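Local coordinates for CRISPR-associated endonuclease Cas12b (Alicyclobacillus acidoterrestris, PDB 5U31), which cuts target DNA bearing a PAM as an RNA-guided, metal-dependent CRISPR endonuclease of type V, in bacterial defence against mobile genetic elements, at residues A[507-512]-A[884-889]; A[464-469]-A[817-822]; A[559-564]-A[842-847]. The protein carries 3 engineered substitutions. All coordinates share one frame; numbering follows the deposited sequence.

Contact 1: residues A[507-512]-A[884-889]; sequences VRVQSQ and AQVHDL. With nucleotides of chain C.
Ser511 and Asp888 meet where the WED-II domain touches RuvC-II. Ser511 follows the strand that carries residues 507-510 and holds the N-cap position of a short helix. It faces a type I beta turn running from Gln885 to Asp888, after helix 873-884. The Ser511 side chain points into this turn. Its CB lies 3.1 Å from Val886 O. OG sits between the backbone N and the carbonyl carbon (chi1 72°). It caps a backbone N of its own helix. OG also lies 2.8 Å from Asp888 OD1. Glu514 OE1 competes for the same proton, and which carboxylate takes it is not settled. Asp888 closes the turn with a left-handed backbone, phi 62°. Its second oxygen, OD2, accepts a hydrogen bond from Ser513 N. The carboxylate therefore meets both the cap residue and the first turn of the helix. This would probably stabilise its negative charge.

Earlier on the same strand, Arg508 binds the phosphate lock of the target DNA strand. OP1 of DG21 of chain C lies at the edge of its guanidinium, near the plane, but the modelled separation is doubtful. On the apolar side, Val886 also packs on Phe473 and Ala3. There Val509 CG1 meets Val886 CG1 at 3.6 Å.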
loop_
_atom_site.group_PDB
_atom_site.type_symbol
_atom_site.label_atom_id
_atom_site.label_comp_id
_atom_site.label_asym_id
_atom_site.label_seq_id
_atom_site.Cartn_x
_atom_site.Cartn_y
_atom_site.Cartn_z
ATOM N N VAL A 507 -6.966 22.650 7.272
ATOM C CA VAL A 507 -7.753 23.546 6.433
ATOM C C VAL A 507 -8.917 22.752 5.866
ATOM O O VAL A 507 -8.721 21.663 5.314
ATOM C CB VAL A 507 -6.910 24.156 5.301
ATOM C CG1 VAL A 507 -7.689 25.261 4.611
ATOM C CG2 VAL A 507 -5.586 24.683 5.836
ATOM N N ARG A 508 -10.126 23.287 6.005
ATOM C CA ARG A 508 -11.317 22.676 5.434
ATOM C C ARG A 508 -11.670 23.435 4.163
ATOM O O ARG A 508 -11.928 24.641 4.210
ATOM C CB ARG A 508 -12.484 22.696 6.420
ATOM C CG ARG A 508 -12.092 22.404 7.858
ATOM C CD ARG A 508 -13.314 22.247 8.749
ATOM N NE ARG A 508 -13.805 20.873 8.739
ATOM C CZ ARG A 508 -13.304 19.904 9.497
ATOM N NH1 ARG A 508 -13.802 18.676 9.426
ATOM N NH2 ARG A 508 -12.300 20.162 10.326
ATOM N N VAL A 509 -11.681 22.730 3.035
ATOM C CA VAL A 509 -11.859 23.336 1.722
ATOM C C VAL A 509 -13.160 22.825 1.121
ATOM O O VAL A 509 -13.407 21.615 1.098
ATOM C CB VAL A 509 -10.671 23.032 0.795
ATOM C CG1 VAL A 509 -10.844 23.742 -0.521
ATOM C CG2 VAL A 509 -9.366 23.446 1.452
ATOM N N GLN A 510 -13.981 23.748 0.627
ATOM C CA GLN A 510 -15.314 23.448 0.124
ATOM C C GLN A 510 -15.268 23.338 -1.397
ATOM O O GLN A 510 -14.842 24.277 -2.077
ATOM C CB GLN A 510 -16.298 24.531 0.564
ATOM C CG GLN A 510 -17.763 24.198 0.371
ATOM C CD GLN A 510 -18.678 25.193 1.061
ATOM O OE1 GLN A 510 -18.312 26.349 1.271
ATOM N NE2 GLN A 510 -19.872 24.744 1.428
ATOM N N SER A 511 -15.706 22.196 -1.921
ATOM C CA SER A 511 -15.691 21.965 -3.356
ATOM C C SER A 511 -16.805 22.755 -4.038
ATOM O O SER A 511 -17.797 23.141 -3.415
ATOM C CB SER A 511 -15.847 20.476 -3.659
ATOM O OG SER A 511 -17.170 20.046 -3.406
ATOM N N GLN A 512 -16.633 22.985 -5.344
ATOM C CA GLN A 512 -17.612 23.773 -6.089
ATOM C C GLN A 512 -19.008 23.177 -5.974
ATOM O O GLN A 512 -19.997 23.913 -5.879
ATOM C CB GLN A 512 -17.200 23.881 -7.553
ATOM C CG GLN A 512 -15.870 24.562 -7.766
ATOM C CD GLN A 512 -15.554 24.738 -9.231
ATOM O OE1 GLN A 512 -16.368 24.411 -10.095
ATOM N NE2 GLN A 512 -14.366 25.260 -9.523
ATOM N N ALA A 884 -8.773 13.949 -5.196
ATOM C CA ALA A 884 -9.916 14.205 -6.059
ATOM C C ALA A 884 -11.085 14.856 -5.336
ATOM O O ALA A 884 -11.979 15.389 -6.002
ATOM C CB ALA A 884 -10.391 12.903 -6.711
ATOM N N GLN A 885 -11.093 14.841 -3.998
ATOM C CA GLN A 885 -12.278 15.250 -3.250
ATOM C C GLN A 885 -12.658 16.695 -3.558
ATOM O O GLN A 885 -13.822 16.993 -3.851
ATOM C CB GLN A 885 -12.033 15.055 -1.752
ATOM C CG GLN A 885 -13.280 15.151 -0.880
ATOM C CD GLN A 885 -13.035 14.657 0.540
ATOM O OE1 GLN A 885 -11.921 14.261 0.888
ATOM N NE2 GLN A 885 -14.077 14.678 1.364
ATOM N N VAL A 886 -11.677 17.601 -3.523
ATOM C CA VAL A 886 -11.952 19.023 -3.707
ATOM C C VAL A 886 -12.476 19.314 -5.103
ATOM O O VAL A 886 -13.243 20.263 -5.301
ATOM C CB VAL A 886 -10.687 19.850 -3.428
ATOM C CG1 VAL A 886 -11.054 21.287 -3.172
ATOM C CG2 VAL A 886 -9.923 19.272 -2.265
ATOM N N HIS A 887 -12.059 18.531 -6.093
ATOM C CA HIS A 887 -12.387 18.818 -7.481
ATOM C C HIS A 887 -13.697 18.190 -7.930
ATOM O O HIS A 887 -14.080 18.373 -9.090
ATOM C CB HIS A 887 -11.252 18.347 -8.392
ATOM C CG HIS A 887 -9.912 18.894 -8.013
ATOM N ND1 HIS A 887 -9.518 20.178 -8.322
ATOM C CD2 HIS A 887 -8.875 18.329 -7.348
ATOM C CE1 HIS A 887 -8.294 20.381 -7.865
ATOM N NE2 HIS A 887 -7.881 19.274 -7.271
ATOM N N ASP A 888 -14.385 17.461 -7.050
ATOM C CA ASP A 888 -15.626 16.762 -7.392
ATOM C C ASP A 888 -15.409 15.712 -8.483
ATOM O O ASP A 888 -16.292 15.471 -9.310
ATOM C CB ASP A 888 -16.723 17.745 -7.816
ATOM C CG ASP A 888 -17.074 18.730 -6.730
ATOM O OD1 ASP A 888 -17.313 18.292 -5.588
ATOM O OD2 ASP A 888 -17.110 19.943 -7.017
ATOM N N LEU A 889 -14.235 15.082 -8.497
ATOM C CA LEU A 889 -13.914 14.016 -9.438
ATOM C C LEU A 889 -14.165 12.664 -8.792
ATOM O O LEU A 889 -13.644 12.385 -7.706
ATOM C CB LEU A 889 -12.456 14.088 -9.886
ATOM C CG LEU A 889 -12.017 15.322 -10.654
ATOM C CD1 LEU A 889 -10.595 15.126 -11.133
ATOM C CD2 LEU A 889 -12.960 15.543 -11.812
ATOM P P DG C 21 -11.567 20.695 13.985
ATOM O OP1 DG C 21 -11.485 20.413 12.538
ATOM O OP2 DG C 21 -11.566 22.096 14.460
ATOM O "O5'" DG C 21 -12.894 20.024 14.546
ATOM C "C5'" DG C 21 -13.458 20.472 15.772
ATOM C "C4'" DG C 21 -14.969 20.443 15.678
ATOM O "O4'" DG C 21 -15.518 19.543 16.667
ATOM C "C3'" DG C 21 -15.664 21.785 15.883
ATOM O "O3'" DG C 21 -16.549 22.014 14.816
ATOM C "C2'" DG C 21 -16.417 21.609 17.203
ATOM C "C1'" DG C 21 -16.685 20.118 17.188
ATOM N N9 DG C 21 -16.925 19.536 18.499
ATOM C C8 DG C 21 -15.983 19.196 19.438
ATOM N N7 DG C 21 -16.495 18.671 20.515
ATOM C C5 DG C 21 -17.863 18.658 20.270
ATOM C C6 DG C 21 -18.932 18.205 21.080
ATOM O O6 DG C 21 -18.881 17.703 22.210
ATOM N N1 DG C 21 -20.160 18.382 20.455
ATOM C C2 DG C 21 -20.335 18.923 19.207
ATOM N N2 DG C 21 -21.596 19.011 18.772
ATOM N N3 DG C 21 -19.346 19.342 18.433
ATOM C C4 DG C 21 -18.142 19.183 19.031
#

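Contact 2: residues A[464-469]-A[817-822]; sequences FRDYGA and IIMEAL. With nucleotides of chain B.
Gly468 faces Met819 with their CA atoms 6.1 Å apart, where a type I beta turn from Asp466 to Ala469 lies against the last turns of helix 796-822. Met819 is selenomethionine in this crystal. Its chain is bent at chi2 (-58°), which brings the tip round to the glycine backbone. SE lies 3.6 Å from Gly468 CA. The methyl CE goes further and lies over the turn, 3.6 Å from Gly468 N and 3.3 Å from Asp466 OD1. Tyr467 adds its CB at the margin of the same methyl.

Asp466 OD1 has a second role. It accepts a hydrogen bond from Gly468 N at 2.9 Å, nearly straight at 175°, on the anti side of the carboxylate. This is an Asx turn. It folds the Asp466 carboxylate back onto the backbone of its own loop, which joins two antiparallel strands of the WED-II domain, 461-464 and 473-483. The helix belongs to RuvC-II, and residues 801-820 of it belong to a region that binds the guide RNA. Three residues after Met819, Leu822 points to the loop and sets CD1 3.8 Å from Gly468 O.

Glu820 leaves the helix in another direction. Its OE2 accepts a hydrogen bond from N2 of G9 of chain B. N1 of G9 also points to OE2, at a modelled separation too short to be trusted. Glu820 OE1 forms a salt bridge with Arg617. The Tyr467 ring turns away from the helix to meet that of Trp836, and it also packs on a phosphate of the guide RNA.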
loop_
_atom_site.group_PDB
_atom_site.type_symbol
_atom_site.label_atom_id
_atom_site.label_comp_id
_atom_site.label_asym_id
_atom_site.label_seq_id
_atom_site.Cartn_x
_atom_site.Cartn_y
_atom_site.Cartn_z
ATOM N N PHE A 464 -8.801 29.172 -1.172
ATOM C CA PHE A 464 -7.822 28.126 -1.436
ATOM C C PHE A 464 -7.500 28.100 -2.923
ATOM O O PHE A 464 -8.388 27.864 -3.748
ATOM C CB PHE A 464 -8.341 26.768 -0.966
ATOM C CG PHE A 464 -7.276 25.722 -0.876
ATOM C CD1 PHE A 464 -6.385 25.718 0.182
ATOM C CD2 PHE A 464 -7.161 24.745 -1.849
ATOM C CE1 PHE A 464 -5.395 24.762 0.267
ATOM C CE2 PHE A 464 -6.177 23.785 -1.767
ATOM C CZ PHE A 464 -5.292 23.794 -0.707
ATOM N N ARG A 465 -6.236 28.349 -3.259
ATOM C CA ARG A 465 -5.789 28.321 -4.643
ATOM C C ARG A 465 -5.512 26.895 -5.100
ATOM O O ARG A 465 -5.125 26.029 -4.309
ATOM C CB ARG A 465 -4.519 29.153 -4.824
ATOM C CG ARG A 465 -4.708 30.644 -4.690
ATOM C CD ARG A 465 -3.507 31.386 -5.249
ATOM N NE ARG A 465 -3.888 32.697 -5.761
ATOM C CZ ARG A 465 -3.088 33.484 -6.473
ATOM N NH1 ARG A 465 -1.851 33.094 -6.758
ATOM N NH2 ARG A 465 -3.526 34.660 -6.902
ATOM N N ASP A 466 -5.697 26.661 -6.398
ATOM C CA ASP A 466 -5.342 25.385 -7.002
ATOM C C ASP A 466 -5.125 25.599 -8.494
ATOM O O ASP A 466 -5.879 26.335 -9.133
ATOM C CB ASP A 466 -6.426 24.328 -6.763
ATOM C CG ASP A 466 -5.923 22.916 -6.989
ATOM O OD1 ASP A 466 -5.332 22.651 -8.056
ATOM O OD2 ASP A 466 -6.108 22.071 -6.089
ATOM N N TYR A 467 -4.088 24.955 -9.040
ATOM C CA TYR A 467 -3.802 25.095 -10.464
ATOM C C TYR A 467 -4.908 24.518 -11.333
ATOM O O TYR A 467 -5.039 24.917 -12.495
ATOM C CB TYR A 467 -2.475 24.421 -10.816
ATOM C CG TYR A 467 -1.252 25.106 -10.248
ATOM C CD1 TYR A 467 -1.191 26.490 -10.145
ATOM C CD2 TYR A 467 -0.162 24.367 -9.810
ATOM C CE1 TYR A 467 -0.073 27.117 -9.624
ATOM C CE2 TYR A 467 0.957 24.985 -9.287
ATOM C CZ TYR A 467 0.997 26.359 -9.196
ATOM O OH TYR A 467 2.113 26.975 -8.677
ATOM N N GLY A 468 -5.700 23.592 -10.801
ATOM C CA GLY A 468 -6.752 22.963 -11.573
ATOM C C GLY A 468 -8.131 23.451 -11.192
ATOM O O GLY A 468 -9.106 22.695 -11.248
ATOM N N ALA A 469 -8.220 24.717 -10.792
ATOM C CA ALA A 469 -9.495 25.342 -10.455
ATOM C C ALA A 469 -9.412 26.810 -10.832
ATOM O O ALA A 469 -8.600 27.549 -10.268
ATOM C CB ALA A 469 -9.824 25.186 -8.969
ATOM N N ILE A 817 -2.567 12.719 -12.878
ATOM C CA ILE A 817 -3.797 12.063 -13.306
ATOM C C ILE A 817 -4.982 13.005 -13.146
ATOM O O ILE A 817 -5.855 13.088 -14.018
ATOM C CB ILE A 817 -4.001 10.754 -12.524
ATOM C CG1 ILE A 817 -2.838 9.789 -12.776
ATOM C CG2 ILE A 817 -5.324 10.114 -12.903
ATOM C CD1 ILE A 817 -2.860 8.550 -11.893
ATOM N N ILE A 818 -5.016 13.753 -12.044
ATOM C CA ILE A 818 -6.157 14.616 -11.769
ATOM C C ILE A 818 -6.136 15.840 -12.671
ATOM O O ILE A 818 -7.168 16.238 -13.225
ATOM C CB ILE A 818 -6.176 14.992 -10.280
ATOM C CG1 ILE A 818 -6.559 13.764 -9.468
ATOM C CG2 ILE A 818 -7.133 16.142 -10.008
ATOM C CD1 ILE A 818 -6.834 14.062 -8.061
HETATM N N MSE A 819 -4.972 16.446 -12.846
HETATM C CA MSE A 819 -4.850 17.580 -13.745
HETATM C C MSE A 819 -5.267 17.239 -15.178
HETATM O O MSE A 819 -5.902 18.049 -15.850
HETATM C CB MSE A 819 -3.425 18.107 -13.714
HETATM C CG MSE A 819 -3.121 18.839 -12.427
HETATM SE SE MSE A 819 -4.360 20.322 -12.147
HETATM C CE MSE A 819 -4.280 20.368 -10.191
ATOM N N GLU A 820 -4.920 16.030 -15.631
ATOM C CA GLU A 820 -5.358 15.580 -16.949
ATOM C C GLU A 820 -6.858 15.320 -16.977
ATOM O O GLU A 820 -7.541 15.689 -17.940
ATOM C CB GLU A 820 -4.590 14.323 -17.356
ATOM C CG GLU A 820 -3.529 14.564 -18.416
ATOM C CD GLU A 820 -4.095 14.586 -19.820
ATOM O OE1 GLU A 820 -5.141 13.950 -20.044
ATOM O OE2 GLU A 820 -3.502 15.242 -20.698
ATOM N N ALA A 821 -7.388 14.682 -15.930
ATOM C CA ALA A 821 -8.823 14.425 -15.871
ATOM C C ALA A 821 -9.619 15.723 -15.919
ATOM O O ALA A 821 -10.628 15.815 -16.628
ATOM C CB ALA A 821 -9.161 13.631 -14.609
ATOM N N LEU A 822 -9.171 16.745 -15.186
ATOM C CA LEU A 822 -9.850 18.034 -15.206
ATOM C C LEU A 822 -9.660 18.775 -16.523
ATOM O O LEU A 822 -10.412 19.714 -16.804
ATOM C CB LEU A 822 -9.359 18.897 -14.046
ATOM C CG LEU A 822 -9.732 18.355 -12.669
ATOM C CD1 LEU A 822 -8.859 18.958 -11.583
ATOM C CD2 LEU A 822 -11.188 18.654 -12.406
ATOM P P G B 9 -4.265 17.442 -29.134
ATOM O OP1 G B 9 -4.986 18.255 -28.125
ATOM O OP2 G B 9 -4.580 17.597 -30.578
ATOM O "O5'" G B 9 -2.706 17.701 -28.946
ATOM C "C5'" G B 9 -2.112 17.751 -27.652
ATOM C "C4'" G B 9 -0.607 17.730 -27.753
ATOM O "O4'" G B 9 -0.011 18.033 -26.459
ATOM C "C3'" G B 9 0.001 16.402 -28.209
ATOM O "O3'" G B 9 1.076 16.656 -29.104
ATOM C "C2'" G B 9 0.549 15.812 -26.913
ATOM O "O2'" G B 9 1.628 14.920 -27.080
ATOM C "C1'" G B 9 0.973 17.067 -26.164
ATOM N N9 G B 9 1.062 16.892 -24.715
ATOM C C8 G B 9 2.202 17.022 -23.959
ATOM N N7 G B 9 2.003 16.789 -22.693
ATOM C C5 G B 9 0.653 16.478 -22.612
ATOM C C6 G B 9 -0.136 16.137 -21.488
ATOM O O6 G B 9 0.210 16.038 -20.306
ATOM N N1 G B 9 -1.457 15.900 -21.841
ATOM C C2 G B 9 -1.962 15.975 -23.112
ATOM N N2 G B 9 -3.271 15.701 -23.225
ATOM N N3 G B 9 -1.240 16.292 -24.175
ATOM C C4 G B 9 0.052 16.529 -23.853
#

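Contact 3: residues A[559-564]-A[842-847]; sequences EGLLSG and PCQLIL
Gln844 has CG anti to its carbonyl carbon (chi1 -65°) and bends at chi2 (79°), which curls its amide back to the carbonyl of Leu561. NE2 donates to Leu561 O at 3.3 Å, with an N-H...O angle of 153°. The donor sits above the carbonyl plane and off the lone pairs. Gly564 O is also near, 3.2 Å from Gln844 NE2, but the angle is poor and no hydrogen bond is assigned. At the other end of the amide, OE1 accepts from Arg566 N. The amide thus has a partner on each of its two polar atoms, and its rotation is probably fixed by them.

Leu561 lies in a type I beta turn from Gly560 to Ser563. The turn is closed by Ser563 N to Gly560 O at 3.2 Å. The Pro842 ring packs against the start of this turn. Its CG lies 3.5 Å from Gly560 C and 3.6 Å from Leu561 N. The Leu561 side chain crosses the ring at a slant, and its CD2 touches Pro842 CG at 3.7 Å. Tyr523 packs on both Leu561 and Gln844.

Residues 559-564 lead into strand 566-572, and 842-847 run into the parallel strand 845-850. Backbone hydrogen bonds join Gln844 with Arg566 and Leu845 with Met568. A further one joins Gln844 with Leu890, at strand 890-895 on the other side. The first two strands carry positions assigned to the active site, Ala571 and Ala849, both engineered here. The arrangement is the entry to the central mixed sheet of the RNase H-like RuvC fold.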
loop_
_atom_site.group_PDB
_atom_site.type_symbol
_atom_site.label_atom_id
_atom_site.label_comp_id
_atom_site.label_asym_id
_atom_site.label_seq_id
_atom_site.Cartn_x
_atom_site.Cartn_y
_atom_site.Cartn_z
ATOM N N GLU A 559 -14.590 24.612 -15.034
ATOM C CA GLU A 559 -15.866 25.233 -15.363
ATOM C C GLU A 559 -16.769 24.358 -16.219
ATOM O O GLU A 559 -17.900 24.761 -16.504
ATOM C CB GLU A 559 -15.630 26.559 -16.092
ATOM C CG GLU A 559 -14.926 27.597 -15.252
ATOM C CD GLU A 559 -14.591 28.838 -16.045
ATOM O OE1 GLU A 559 -14.346 28.716 -17.265
ATOM O OE2 GLU A 559 -14.575 29.935 -15.449
ATOM N N GLY A 560 -16.309 23.180 -16.634
ATOM C CA GLY A 560 -17.077 22.332 -17.524
ATOM C C GLY A 560 -17.606 21.051 -16.926
ATOM O O GLY A 560 -18.115 20.203 -17.672
ATOM N N LEU A 561 -17.516 20.867 -15.607
ATOM C CA LEU A 561 -17.972 19.627 -14.993
ATOM C C LEU A 561 -19.482 19.457 -15.055
ATOM O O LEU A 561 -19.971 18.341 -14.857
ATOM C CB LEU A 561 -17.509 19.565 -13.540
ATOM C CG LEU A 561 -16.026 19.273 -13.330
ATOM C CD1 LEU A 561 -15.654 19.466 -11.871
ATOM C CD2 LEU A 561 -15.694 17.855 -13.788
ATOM N N LEU A 562 -20.232 20.524 -15.316
ATOM C CA LEU A 562 -21.683 20.436 -15.383
ATOM C C LEU A 562 -22.194 20.388 -16.814
ATOM O O LEU A 562 -23.405 20.503 -17.034
ATOM C CB LEU A 562 -22.323 21.605 -14.631
ATOM C CG LEU A 562 -22.192 21.630 -13.103
ATOM C CD1 LEU A 562 -23.415 22.282 -12.474
ATOM C CD2 LEU A 562 -21.976 20.235 -12.528
ATOM N N SER A 563 -21.304 20.214 -17.786
ATOM C CA SER A 563 -21.679 20.152 -19.193
ATOM C C SER A 563 -20.877 19.042 -19.852
ATOM O O SER A 563 -19.642 19.074 -19.840
ATOM C CB SER A 563 -21.425 21.487 -19.890
ATOM O OG SER A 563 -20.041 21.792 -19.908
ATOM N N GLY A 564 -21.576 18.072 -20.428
ATOM C CA GLY A 564 -20.940 16.903 -20.989
ATOM C C GLY A 564 -20.807 15.785 -19.972
ATOM O O GLY A 564 -21.073 15.940 -18.778
ATOM N N PRO A 842 -13.447 18.756 -18.937
ATOM C CA PRO A 842 -13.053 17.809 -17.893
ATOM C C PRO A 842 -13.830 16.504 -17.973
ATOM O O PRO A 842 -14.871 16.393 -18.625
ATOM C CB PRO A 842 -13.382 18.560 -16.600
ATOM C CG PRO A 842 -14.566 19.373 -16.971
ATOM C CD PRO A 842 -14.363 19.787 -18.420
ATOM N N CYS A 843 -13.290 15.504 -17.282
ATOM C CA CYS A 843 -13.924 14.205 -17.127
ATOM C C CYS A 843 -14.493 14.103 -15.721
ATOM O O CYS A 843 -13.802 14.408 -14.746
ATOM C CB CYS A 843 -12.923 13.073 -17.359
ATOM S SG CYS A 843 -12.009 13.165 -18.897
ATOM N N GLN A 844 -15.746 13.665 -15.614
ATOM C CA GLN A 844 -16.370 13.552 -14.304
ATOM C C GLN A 844 -15.962 12.289 -13.559
ATOM O O GLN A 844 -16.170 12.216 -12.343
ATOM C CB GLN A 844 -17.896 13.607 -14.432
ATOM C CG GLN A 844 -18.441 14.940 -14.935
ATOM C CD GLN A 844 -18.314 15.082 -16.434
ATOM O OE1 GLN A 844 -18.092 14.099 -17.139
ATOM N NE2 GLN A 844 -18.444 16.307 -16.932
ATOM N N LEU A 845 -15.376 11.308 -14.241
ATOM C CA LEU A 845 -15.004 10.049 -13.614
ATOM C C LEU A 845 -13.610 9.638 -14.066
ATOM O O LEU A 845 -13.265 9.771 -15.244
ATOM C CB LEU A 845 -16.016 8.948 -13.952
ATOM C CG LEU A 845 -15.666 7.493 -13.640
ATOM C CD1 LEU A 845 -15.445 7.292 -12.152
ATOM C CD2 LEU A 845 -16.770 6.582 -14.144
ATOM N N ILE A 846 -12.814 9.151 -13.118
ATOM C CA ILE A 846 -11.525 8.524 -13.391
ATOM C C ILE A 846 -11.692 7.029 -13.167
ATOM O O ILE A 846 -12.000 6.593 -12.052
ATOM C CB ILE A 846 -10.412 9.093 -12.499
ATOM C CG1 ILE A 846 -10.136 10.549 -12.851
ATOM C CG2 ILE A 846 -9.140 8.280 -12.637
ATOM C CD1 ILE A 846 -9.226 11.218 -11.870
ATOM N N LEU A 847 -11.492 6.245 -14.221
ATOM C CA LEU A 847 -11.750 4.808 -14.187
ATOM C C LEU A 847 -10.422 4.061 -14.131
ATOM O O LEU A 847 -9.711 3.965 -15.136
ATOM C CB LEU A 847 -12.569 4.377 -15.402
ATOM C CG LEU A 847 -13.046 2.925 -15.365
ATOM C CD1 LEU A 847 -13.939 2.698 -14.165
ATOM C CD2 LEU A 847 -13.768 2.562 -16.645
#

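Overall arrangement
Contacts 1 and 2 both join WED-II to RuvC-II, while contact 3 joins two RuvC segments within one fold. Contact 3 is wholly buried and contact 2 largely so. Contact 1 is only partly buried. Their chemistry also differs: a carboxylate at a helix start in contact 1, a selenomethionine against a loop in contact 2, an amide and a proline in contact 3. The three sites touch one another. His887 packs between Asp466 and Leu822, linking contacts 1 and 2. Leu889 continues from Leu822 to Leu561 and Ile846, reaching contact 3. Ala821 O probably accepts a hydrogen bond from Cys843 N, tying the helix to the strand approach.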